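PDB 3DOR: protein CT_858 from Chlamydia trachomatis, which probably acts as a secreted serine endopeptidase of the S41 type, found here as the mature, dimeric form of the chlamydial protease CPAF. Local coordinates for residues R359-P364 with N479-I484. Numbering follows the deposited sequence.
With SO4 (sulfate ion), chain Q.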
ATOM      1  N   ARG B 359      29.621  18.524 -14.611  1.00 28.75           N
ATOM      2  CA  ARG B 359      29.475  17.881 -15.916  1.00 28.72           C
ATOM      3  C   ARG B 359      28.486  16.724 -15.780  1.00 29.42           C
ATOM      4  O   ARG B 359      28.335  16.143 -14.707  1.00 30.41           O
ATOM      5  CB  ARG B 359      30.833  17.353 -16.419  1.00 27.49           C
ATOM      6  CG  ARG B 359      31.507  16.313 -15.504  1.00 28.62           C
ATOM      7  CD  ARG B 359      32.944  16.017 -15.955  1.00 28.43           C
ATOM      8  NE  ARG B 359      33.661  15.135 -15.034  1.00 29.31           N
ATOM      9  CZ  ARG B 359      33.601  13.808 -15.058  1.00 28.67           C
ATOM     10  NH1 ARG B 359      32.855  13.192 -15.964  1.00 28.41           N
ATOM     11  NH2 ARG B 359      34.289  13.096 -14.178  1.00 28.26           N
ATOM     12  N   PRO B 360      27.788  16.377 -16.869  1.00 32.33           N
ATOM     13  CA  PRO B 360      26.829  15.272 -16.779  1.00 30.83           C
ATOM     14  C   PRO B 360      27.500  13.943 -16.433  1.00 30.16           C
ATOM     15  O   PRO B 360      28.658  13.706 -16.783  1.00 28.41           O
ATOM     16  CB  PRO B 360      26.182  15.266 -18.162  1.00 32.45           C
ATOM     17  CG  PRO B 360      27.284  15.776 -19.050  1.00 35.92           C
ATOM     18  CD  PRO B 360      27.856  16.915 -18.241  1.00 32.96           C
ATOM     19  N   LEU B 361      26.764  13.086 -15.733  1.00 27.98           N
ATOM     20  CA  LEU B 361      27.273  11.778 -15.336  1.00 29.02           C
ATOM     21  C   LEU B 361      26.414  10.664 -15.938  1.00 29.52           C
ATOM     22  O   LEU B 361      25.214  10.605 -15.698  1.00 28.41           O
ATOM     23  CB  LEU B 361      27.269  11.656 -13.806  1.00 26.39           C
ATOM     24  CG  LEU B 361      28.065  12.703 -13.014  1.00 27.31           C
ATOM     25  CD1 LEU B 361      27.846  12.499 -11.522  1.00 24.70           C
ATOM     26  CD2 LEU B 361      29.536  12.598 -13.366  1.00 24.27           C
ATOM     27  N   GLU B 362      27.035   9.788 -16.724  1.00 30.44           N
ATOM     28  CA  GLU B 362      26.323   8.671 -17.338  1.00 32.23           C
ATOM     29  C   GLU B 362      25.768   7.775 -16.241  1.00 30.24           C
ATOM     30  O   GLU B 362      26.437   7.531 -15.246  1.00 29.27           O
ATOM     31  CB  GLU B 362      27.270   7.856 -18.222  1.00 35.17           C
ATOM     32  CG  GLU B 362      27.215   8.207 -19.694  1.00 45.61           C
ATOM     33  CD  GLU B 362      25.877   7.859 -20.319  1.00 48.71           C
ATOM     34  OE1 GLU B 362      25.458   6.690 -20.196  1.00 52.58           O
ATOM     35  OE2 GLU B 362      25.250   8.751 -20.932  1.00 50.60           O
ATOM     36  N   LEU B 363      24.547   7.285 -16.424  1.00 28.97           N
ATOM     37  CA  LEU B 363      23.926   6.419 -15.436  1.00 26.97           C
ATOM     38  C   LEU B 363      23.776   4.997 -15.939  1.00 27.91           C
ATOM     39  O   LEU B 363      23.553   4.773 -17.125  1.00 31.66           O
ATOM     40  CB  LEU B 363      22.531   6.941 -15.069  1.00 24.50           C
ATOM     41  CG  LEU B 363      22.446   8.229 -14.241  1.00 24.40           C
ATOM     42  CD1 LEU B 363      21.056   8.854 -14.354  1.00 22.95           C
ATOM     43  CD2 LEU B 363      22.773   7.891 -12.792  1.00 19.55           C
ATOM     44  N   PRO B 364      23.923   4.013 -15.043  1.00 27.51           N
ATOM     45  CA  PRO B 364      23.763   2.625 -15.472  1.00 27.72           C
ATOM     46  C   PRO B 364      22.264   2.420 -15.742  1.00 28.90           C
ATOM     47  O   PRO B 364      21.422   3.047 -15.092  1.00 28.84           O
ATOM     48  CB  PRO B 364      24.255   1.832 -14.263  1.00 27.42           C
ATOM     49  CG  PRO B 364      24.014   2.755 -13.113  1.00 28.07           C
ATOM     50  CD  PRO B 364      24.425   4.086 -13.661  1.00 26.90           C
ATOM     51  N   ASN B 479      32.297   7.297 -14.077  1.00 26.54           N
ATOM     52  CA  ASN B 479      32.353   8.589 -14.775  1.00 26.10           C
ATOM     53  C   ASN B 479      33.647   9.297 -14.384  1.00 26.51           C
ATOM     54  O   ASN B 479      33.873  10.455 -14.754  1.00 26.13           O
ATOM     55  CB  ASN B 479      31.150   9.473 -14.398  1.00 25.76           C
ATOM     56  CG  ASN B 479      29.869   9.076 -15.125  1.00 26.72           C
ATOM     57  OD1 ASN B 479      29.692   9.382 -16.303  1.00 27.11           O
ATOM     58  ND2 ASN B 479      28.976   8.390 -14.425  1.00 25.27           N
ATOM     59  N   ASP B 480      34.487   8.592 -13.622  1.00 26.84           N
ATOM     60  CA  ASP B 480      35.775   9.122 -13.166  1.00 24.10           C
ATOM     61  C   ASP B 480      35.621  10.470 -12.438  1.00 24.77           C
ATOM     62  O   ASP B 480      36.434  11.373 -12.635  1.00 24.35           O
ATOM     63  CB  ASP B 480      36.723   9.313 -14.362  1.00 25.93           C
ATOM     64  CG  ASP B 480      37.034   8.010 -15.101  1.00 29.74           C
ATOM     65  OD1 ASP B 480      36.855   7.917 -16.316  1.00 35.01           O
ATOM     66  OD2 ASP B 480      37.514   7.008 -14.376  1.00 28.82           O
ATOM     67  N   ARG B 481      34.596  10.603 -11.602  1.00 23.59           N
ATOM     68  CA  ARG B 481      34.347  11.853 -10.870  1.00 25.94           C
ATOM     69  C   ARG B 481      34.991  11.839  -9.484  1.00 23.95           C
ATOM     70  O   ARG B 481      35.371  12.882  -8.953  1.00 24.92           O
ATOM     71  CB  ARG B 481      32.833  12.065 -10.686  1.00 25.77           C
ATOM     72  CG  ARG B 481      32.281  13.400 -11.169  1.00 35.13           C
ATOM     73  CD  ARG B 481      32.322  14.530 -10.141  1.00 31.61           C
ATOM     74  NE  ARG B 481      33.684  14.861  -9.789  1.00 37.34           N
ATOM     75  CZ  ARG B 481      34.045  15.829  -8.957  1.00 33.31           C
ATOM     76  NH1 ARG B 481      33.142  16.606  -8.378  1.00 30.18           N
ATOM     77  NH2 ARG B 481      35.324  15.971  -8.666  1.00 31.80           N
ATOM     78  N   ALA B 482      35.085  10.658  -8.890  1.00 21.68           N
ATOM     79  CA  ALA B 482      35.642  10.546  -7.554  1.00 22.43           C
ATOM     80  C   ALA B 482      36.496   9.320  -7.334  1.00 22.46           C
ATOM     81  O   ALA B 482      36.397   8.330  -8.061  1.00 25.70           O
ATOM     82  CB  ALA B 482      34.514  10.557  -6.522  1.00 20.26           C
ATOM     83  N   LEU B 483      37.325   9.400  -6.301  1.00 22.61           N
ATOM     84  CA  LEU B 483      38.199   8.312  -5.901  1.00 23.10           C
ATOM     85  C   LEU B 483      37.353   7.485  -4.921  1.00 22.24           C
ATOM     86  O   LEU B 483      36.854   8.031  -3.926  1.00 21.52           O
ATOM     87  CB  LEU B 483      39.418   8.895  -5.189  1.00 22.81           C
ATOM     88  CG  LEU B 483      40.777   8.181  -5.137  1.00 27.65           C
ATOM     89  CD1 LEU B 483      41.161   7.946  -3.695  1.00 23.11           C
ATOM     90  CD2 LEU B 483      40.757   6.892  -5.935  1.00 21.26           C
ATOM     91  N   ILE B 484      37.168   6.194  -5.191  1.00 19.43           N
ATOM     92  CA  ILE B 484      36.360   5.354  -4.304  1.00 21.72           C
ATOM     93  C   ILE B 484      37.302   4.520  -3.439  1.00 22.70           C
ATOM     94  O   ILE B 484      38.161   3.805  -3.957  1.00 23.09           O
ATOM     95  CB  ILE B 484      35.384   4.430  -5.103  1.00 22.14           C
ATOM     96  CG1 ILE B 484      34.236   5.239  -5.718  1.00 22.73           C
ATOM     97  CG2 ILE B 484      34.710   3.446  -4.158  1.00 20.14           C
ATOM     98  CD1 ILE B 484      34.644   6.290  -6.631  1.00 31.76           C
TER
HETATM   99  S   SO4 Q 621      36.353  15.886 -12.719  1.00 64.47           S
HETATM  100  O1  SO4 Q 621      36.845  16.646 -11.502  1.00 64.74           O
HETATM  101  O2  SO4 Q 621      35.067  16.525 -13.193  1.00 63.92           O
HETATM  102  O3  SO4 Q 621      37.361  15.948 -13.853  1.00 64.80           O
HETATM  103  O4  SO4 Q 621      36.175  14.443 -12.293  1.00 62.26           O
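The Schellman turn that closes helix 468-478 docks on the start of strand 361-368 through N479, whose carboxamide grips the backbone of E362 at both its N-H and its carbonyl. ND2 of N479 gives a nearly straight bond to E362 O (2.8 Å, 167° at the hydrogen), lying in the carbonyl plane on a lone pair, with the acceptor also in the plane of the amide. The return bond, E362 N to N479 OD1 at 2.7 Å, is more bent, and its donor is tilted 30° from the side-chain carbonyl plane. Since ND2 also donates to V475 O in the last turn of the helix, the amide, bonded at three points, is fixed in its rotation. D480, at positive phi, is the C-prime residue of the turn, and N479 O accepts from R359. NH2 of R359 meets this oxygen at 2.7 Å, within the guanidinium plane, while NH1 adds a weak second bond. In the S41 peptidase region, the contact thus joins the helix that leads into strand 483-486 of the mixed sheet to a strand of the separate antiparallel sheet, where L361 pairs with I445 of strand 444-445 and L363 with neighbouring E443. Between the two polar grips, CD2 of L361 packs against CB of N479 and CG of R481 (3.6 Å from the latter). CG of R481 lies over one face of the R359 guanidinium, with L361 CD2 on the same side, offset toward the rim. R359 runs extended from CG to NE, carrying its outer edge to a sulfate, probably from the crystallisation liquor: NE binds O2 at 2.7 Å and NH2 binds O4 at 3.0 Å. R481, bent at chi2 and chi3, donates from NH2 to K455 O and from NH1 to L356 O; NH2 merely approaches sulfate O1, at 3.3 Å.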